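Local coordinates for protein dihydroorotase (Agrobacterium tumefaciens, PDB 2OGJ) that hydrolyses acetyl esters as a zinc-dependent amidohydrolase-superfamily enzyme, deacetylating acetyl-(R)-mandelate in vitro and acetyl glycolate less efficiently, at residues Thr230-Gly235 / Leu261-Gly266; Ala268-Lys273 / Ser309-Val314. One frame throughout, in Å; residues are numbered along the deposited sequence.

Interaction 1: Thr230-Gly235 / Leu261-Gly266; sequences THCFNG and LDIGHG. With ZN (zinc ion), chain H.
His231 leaves the end of strand 228-230 and meets the loop that follows the neighbouring parallel strand, 260-262. Its CB starts away from that loop. CG lies anti to the carbonyl carbon (chi1 -58°), and the end of the ring comes back to the loop. One ring face carries CG2 of Thr230 over its centre. At the edge, ND1 gives a weak hydrogen bond to Gly264 O, 2.9 Å away. CE1 lies beside the same oxygen. At the tip, NE2 binds the zinc ion at 2.5 Å, and His208 and carboxylated Lys175 are also ligands of this metal.

Backbone bonds join the two segments beside it. Cys232 N donates to Asp262 O at 3.1 Å, with an N-H...O angle of 161°. His231 N makes a weak bond to the same oxygen. One residue back, at the end of strand 228-230, Thr230 OG1 donates to Asp262 OD2 at 2.9 Å, on its anti lone pair. The two side chains lie side by side. OG1 also bonds His77, a ligand of the other zinc, while Ser287 and Ser289 hold the Asp262 carboxylate. Further out, Ile263 CD1 meets Cys232 SG and comes obliquely to the Phe233 ring.

The arrangement is consistent with an imidazole that binds zinc through NE2 while Gly264 O, a second-shell group, limits its rotation through a weak bond from ND1.

Interaction 2: Ala268-Lys273 / Ser309-Val314; sequences ASFSFK and SKLLSV
This is a buried, largely apolar contact on the outer side of the barrel. A loop and the start of helix 272-280 pack against the end of the next helix, 304-313. Two phenylalanines from the first segment meet Lys310, Leu311 and Val314 of the second.

Lys310 is central. Its aliphatic chain is extended beyond CG and passes between CE1 and CZ of Phe272 and CE2 of Phe270. Its CB lies 3.6 Å from Phe272 CE1, and its CG and CD follow along CE1 and CZ. The Phe272 side chain crosses this chain at about a right angle. Lys310 CD is 4.1 Å from Phe270 CE2, and here the approach is oblique. The amino group passes beyond the rings and bonds the carbonyl oxygen of Thr362. The lysine thus buries its methylenes while its charged end has a polar partner.

Phe270 CB points toward the helix, and CG anti to the backbone N (chi1 -178°) carries the ring out to Leu311. Its CE1 reaches Leu311 CD2 at 4.1 Å. Val314 CG1 comes to the edge of the Phe272 ring, 4.0 Å from CD1. It also touches Phe272 O.

Ser313 OG turns back to donate a hydrogen bond to Lys310 O within its own segment. Ser271 is the N-cap residue of helix 272-280, and its OG makes a weak bond to Val274 N.

Packing of neighbouring outer helices, with the loops that lead into them, is as expected for the (beta/alpha)8 barrel of the amidohydrolase superfamily.

In the fold
Interaction 1 lies at the metal end of the barrel strands, and interaction 2 joins the loop beyond it to the outer helices. Their centres are about 9 Å apart. One residue separates 261-266 from 268-273, and strand 260-262 leads through this loop into helix 272-280. Phe233 O and Ser271 N, 3.2 Å apart, form a probable hydrogen bond between the two contacts. The His265 and Phe270 rings also meet, with planes about 30° apart. Only interaction 1 holds a zinc ligand. The Phe270 side chain is about 7 Å from that of His231 and about 11 Å from a bound zinc, which places interaction 2 outside the metal shell, farther from the chain centre (about 15 Å against 11 Å, centre to centre).

Interaction 1: Thr230-Gly235 / Leu261-Gly266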
# COMPACT_ATOMS: atom_id res chain seq x y z
N THR A 230 -12.02 8.23 -25.53
CA THR A 230 -12.76 7.08 -26.02
C THR A 230 -13.81 6.75 -24.97
O THR A 230 -13.60 6.99 -23.78
CB THR A 230 -11.81 5.88 -26.30
OG1 THR A 230 -12.54 4.85 -26.97
CG2 THR A 230 -11.20 5.35 -25.01
N HIS A 231 -14.94 6.20 -25.43
CA HIS A 231 -16.09 5.86 -24.60
C HIS A 231 -16.91 7.13 -24.40
O HIS A 231 -17.69 7.24 -23.46
CB HIS A 231 -15.66 5.29 -23.25
CG HIS A 231 -14.78 4.08 -23.35
ND1 HIS A 231 -14.84 3.19 -24.40
CD2 HIS A 231 -13.86 3.58 -22.49
CE1 HIS A 231 -14.00 2.20 -24.19
NE2 HIS A 231 -13.39 2.41 -23.04
N CYS A 232 -16.74 8.08 -25.31
CA CYS A 232 -17.41 9.39 -25.24
C CYS A 232 -18.90 9.35 -24.92
O CYS A 232 -19.41 10.24 -24.23
CB CYS A 232 -17.21 10.15 -26.55
SG CYS A 232 -18.07 9.39 -27.93
N PHE A 233 -19.59 8.33 -25.43
CA PHE A 233 -21.04 8.22 -25.22
C PHE A 233 -21.49 7.05 -24.37
O PHE A 233 -22.54 6.45 -24.64
CB PHE A 233 -21.76 8.17 -26.57
CG PHE A 233 -21.62 9.44 -27.36
CD1 PHE A 233 -21.40 10.65 -26.71
CD2 PHE A 233 -21.72 9.42 -28.75
CE1 PHE A 233 -21.28 11.82 -27.43
CE2 PHE A 233 -21.60 10.61 -29.48
CZ PHE A 233 -21.38 11.81 -28.82
N ASN A 234 -20.72 6.74 -23.34
CA ASN A 234 -21.09 5.64 -22.47
C ASN A 234 -22.29 6.12 -21.68
O ASN A 234 -22.43 7.31 -21.41
CB ASN A 234 -19.95 5.27 -21.51
CG ASN A 234 -19.79 6.27 -20.38
OD1 ASN A 234 -19.10 7.27 -20.52
ND2 ASN A 234 -20.46 6.00 -19.26
N GLY A 235 -23.14 5.18 -21.31
CA GLY A 235 -24.33 5.50 -20.54
C GLY A 235 -24.27 4.90 -19.14
O GLY A 235 -25.24 4.33 -18.66
N LEU A 261 -13.67 13.21 -29.81
CA LEU A 261 -14.55 12.29 -29.10
C LEU A 261 -14.64 10.99 -29.92
O LEU A 261 -14.94 11.03 -31.12
CB LEU A 261 -15.94 12.90 -28.87
CG LEU A 261 -16.04 14.20 -28.07
CD1 LEU A 261 -17.48 14.54 -27.83
CD2 LEU A 261 -15.40 14.09 -26.72
N ASP A 262 -14.35 9.86 -29.27
CA ASP A 262 -14.37 8.55 -29.92
C ASP A 262 -15.38 7.61 -29.25
O ASP A 262 -15.42 7.51 -28.02
CB ASP A 262 -12.96 7.94 -29.84
CG ASP A 262 -12.86 6.56 -30.50
OD1 ASP A 262 -13.06 6.48 -31.74
OD2 ASP A 262 -12.57 5.57 -29.78
N ILE A 263 -16.20 6.92 -30.05
CA ILE A 263 -17.20 6.03 -29.48
C ILE A 263 -16.57 4.90 -28.69
O ILE A 263 -16.94 4.67 -27.54
CB ILE A 263 -18.15 5.42 -30.58
CG1 ILE A 263 -19.57 5.95 -30.39
CG2 ILE A 263 -18.28 3.91 -30.41
CD1 ILE A 263 -19.71 7.44 -30.39
N GLY A 264 -15.61 4.20 -29.30
CA GLY A 264 -14.96 3.09 -28.63
C GLY A 264 -15.97 2.18 -27.96
O GLY A 264 -15.86 1.85 -26.78
N HIS A 265 -16.99 1.78 -28.73
CA HIS A 265 -18.04 0.87 -28.24
C HIS A 265 -17.41 -0.46 -27.78
O HIS A 265 -16.68 -1.12 -28.56
CB HIS A 265 -19.04 0.62 -29.37
CG HIS A 265 -20.27 -0.14 -28.97
ND1 HIS A 265 -21.50 0.07 -29.56
CD2 HIS A 265 -20.47 -1.11 -28.04
CE1 HIS A 265 -22.40 -0.73 -29.02
NE2 HIS A 265 -21.80 -1.46 -28.09
N GLY A 266 -17.67 -0.88 -26.55
CA GLY A 266 -17.05 -2.13 -26.16
C GLY A 266 -17.60 -2.96 -25.01
O GLY A 266 -16.82 -3.44 -24.18
ZN ZN H . -11.42 1.04 -22.47

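Interaction 2: Ala268-Lys273 / Ser309-Val314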
# COMPACT_ATOMS: atom_id res chain seq x y z
N ALA A 268 -19.29 -2.05 -22.42
CA ALA A 268 -19.77 -1.16 -21.37
C ALA A 268 -19.75 0.32 -21.74
O ALA A 268 -20.29 1.14 -21.00
CB ALA A 268 -18.96 -1.39 -20.09
N SER A 269 -19.16 0.67 -22.89
CA SER A 269 -19.04 2.09 -23.25
C SER A 269 -19.94 2.77 -24.29
O SER A 269 -19.64 3.90 -24.73
CB SER A 269 -17.58 2.37 -23.60
OG SER A 269 -16.72 1.81 -22.62
N PHE A 270 -21.03 2.12 -24.71
CA PHE A 270 -21.93 2.76 -25.67
C PHE A 270 -23.40 2.61 -25.33
O PHE A 270 -23.87 1.51 -25.07
CB PHE A 270 -21.71 2.25 -27.09
CG PHE A 270 -22.59 2.94 -28.11
CD1 PHE A 270 -22.32 4.24 -28.52
CD2 PHE A 270 -23.72 2.29 -28.63
CE1 PHE A 270 -23.17 4.89 -29.43
CE2 PHE A 270 -24.56 2.93 -29.54
CZ PHE A 270 -24.29 4.23 -29.94
N SER A 271 -24.10 3.74 -25.36
CA SER A 271 -25.53 3.80 -25.09
C SER A 271 -26.27 4.52 -26.21
O SER A 271 -25.86 5.61 -26.63
CB SER A 271 -25.78 4.54 -23.78
OG SER A 271 -27.17 4.76 -23.58
N PHE A 272 -27.38 3.86 -26.67
CA PHE A 272 -28.14 4.47 -27.75
C PHE A 272 -28.72 5.78 -27.27
O PHE A 272 -28.71 6.79 -27.98
CB PHE A 272 -29.31 3.58 -28.16
CG PHE A 272 -28.94 2.43 -29.02
CD1 PHE A 272 -28.49 2.64 -30.32
CD2 PHE A 272 -29.10 1.13 -28.57
CE1 PHE A 272 -28.22 1.57 -31.17
CE2 PHE A 272 -28.84 0.05 -29.41
CZ PHE A 272 -28.39 0.27 -30.71
N LYS A 273 -29.26 5.75 -26.05
CA LYS A 273 -29.87 6.91 -25.43
C LYS A 273 -28.91 8.08 -25.29
O LYS A 273 -29.25 9.20 -25.67
CB LYS A 273 -30.46 6.51 -24.08
CG LYS A 273 -31.43 5.36 -24.26
CD LYS A 273 -32.24 5.01 -23.03
CE LYS A 273 -33.32 3.97 -23.39
NZ LYS A 273 -34.12 3.49 -22.22
N SER A 309 -23.68 1.35 -38.07
CA SER A 309 -25.13 1.25 -38.23
C SER A 309 -25.92 1.78 -37.03
O SER A 309 -27.03 2.28 -37.20
CB SER A 309 -25.54 -0.20 -38.49
OG SER A 309 -24.93 -0.70 -39.67
N LYS A 310 -25.35 1.67 -35.82
CA LYS A 310 -26.01 2.15 -34.61
C LYS A 310 -25.99 3.68 -34.57
O LYS A 310 -26.97 4.32 -34.16
CB LYS A 310 -25.33 1.60 -33.35
CG LYS A 310 -25.44 0.08 -33.20
CD LYS A 310 -24.76 -0.40 -31.93
CE LYS A 310 -24.87 -1.90 -31.77
NZ LYS A 310 -23.97 -2.40 -30.70
N LEU A 311 -24.88 4.27 -35.01
CA LEU A 311 -24.76 5.72 -35.04
C LEU A 311 -25.68 6.28 -36.10
O LEU A 311 -26.33 7.30 -35.90
CB LEU A 311 -23.31 6.14 -35.32
CG LEU A 311 -22.39 6.36 -34.11
CD1 LEU A 311 -23.06 7.34 -33.15
CD2 LEU A 311 -22.09 5.03 -33.42
N LEU A 312 -25.74 5.60 -37.24
CA LEU A 312 -26.62 6.02 -38.33
C LEU A 312 -28.07 5.95 -37.88
O LEU A 312 -28.90 6.72 -38.34
CB LEU A 312 -26.45 5.11 -39.55
CG LEU A 312 -27.17 5.59 -40.81
CD1 LEU A 312 -26.38 6.74 -41.40
CD2 LEU A 312 -27.25 4.47 -41.82
N SER A 313 -28.37 5.01 -36.98
CA SER A 313 -29.72 4.81 -36.48
C SER A 313 -30.14 5.88 -35.49
O SER A 313 -31.33 6.10 -35.29
CB SER A 313 -29.85 3.44 -35.83
OG SER A 313 -29.33 3.45 -34.51
N VAL A 314 -29.19 6.54 -34.83
CA VAL A 314 -29.56 7.59 -33.89
C VAL A 314 -29.30 8.95 -34.51
O VAL A 314 -28.91 9.91 -33.84
CB VAL A 314 -28.83 7.46 -32.53
CG1 VAL A 314 -29.43 6.30 -31.73
CG2 VAL A 314 -27.35 7.27 -32.75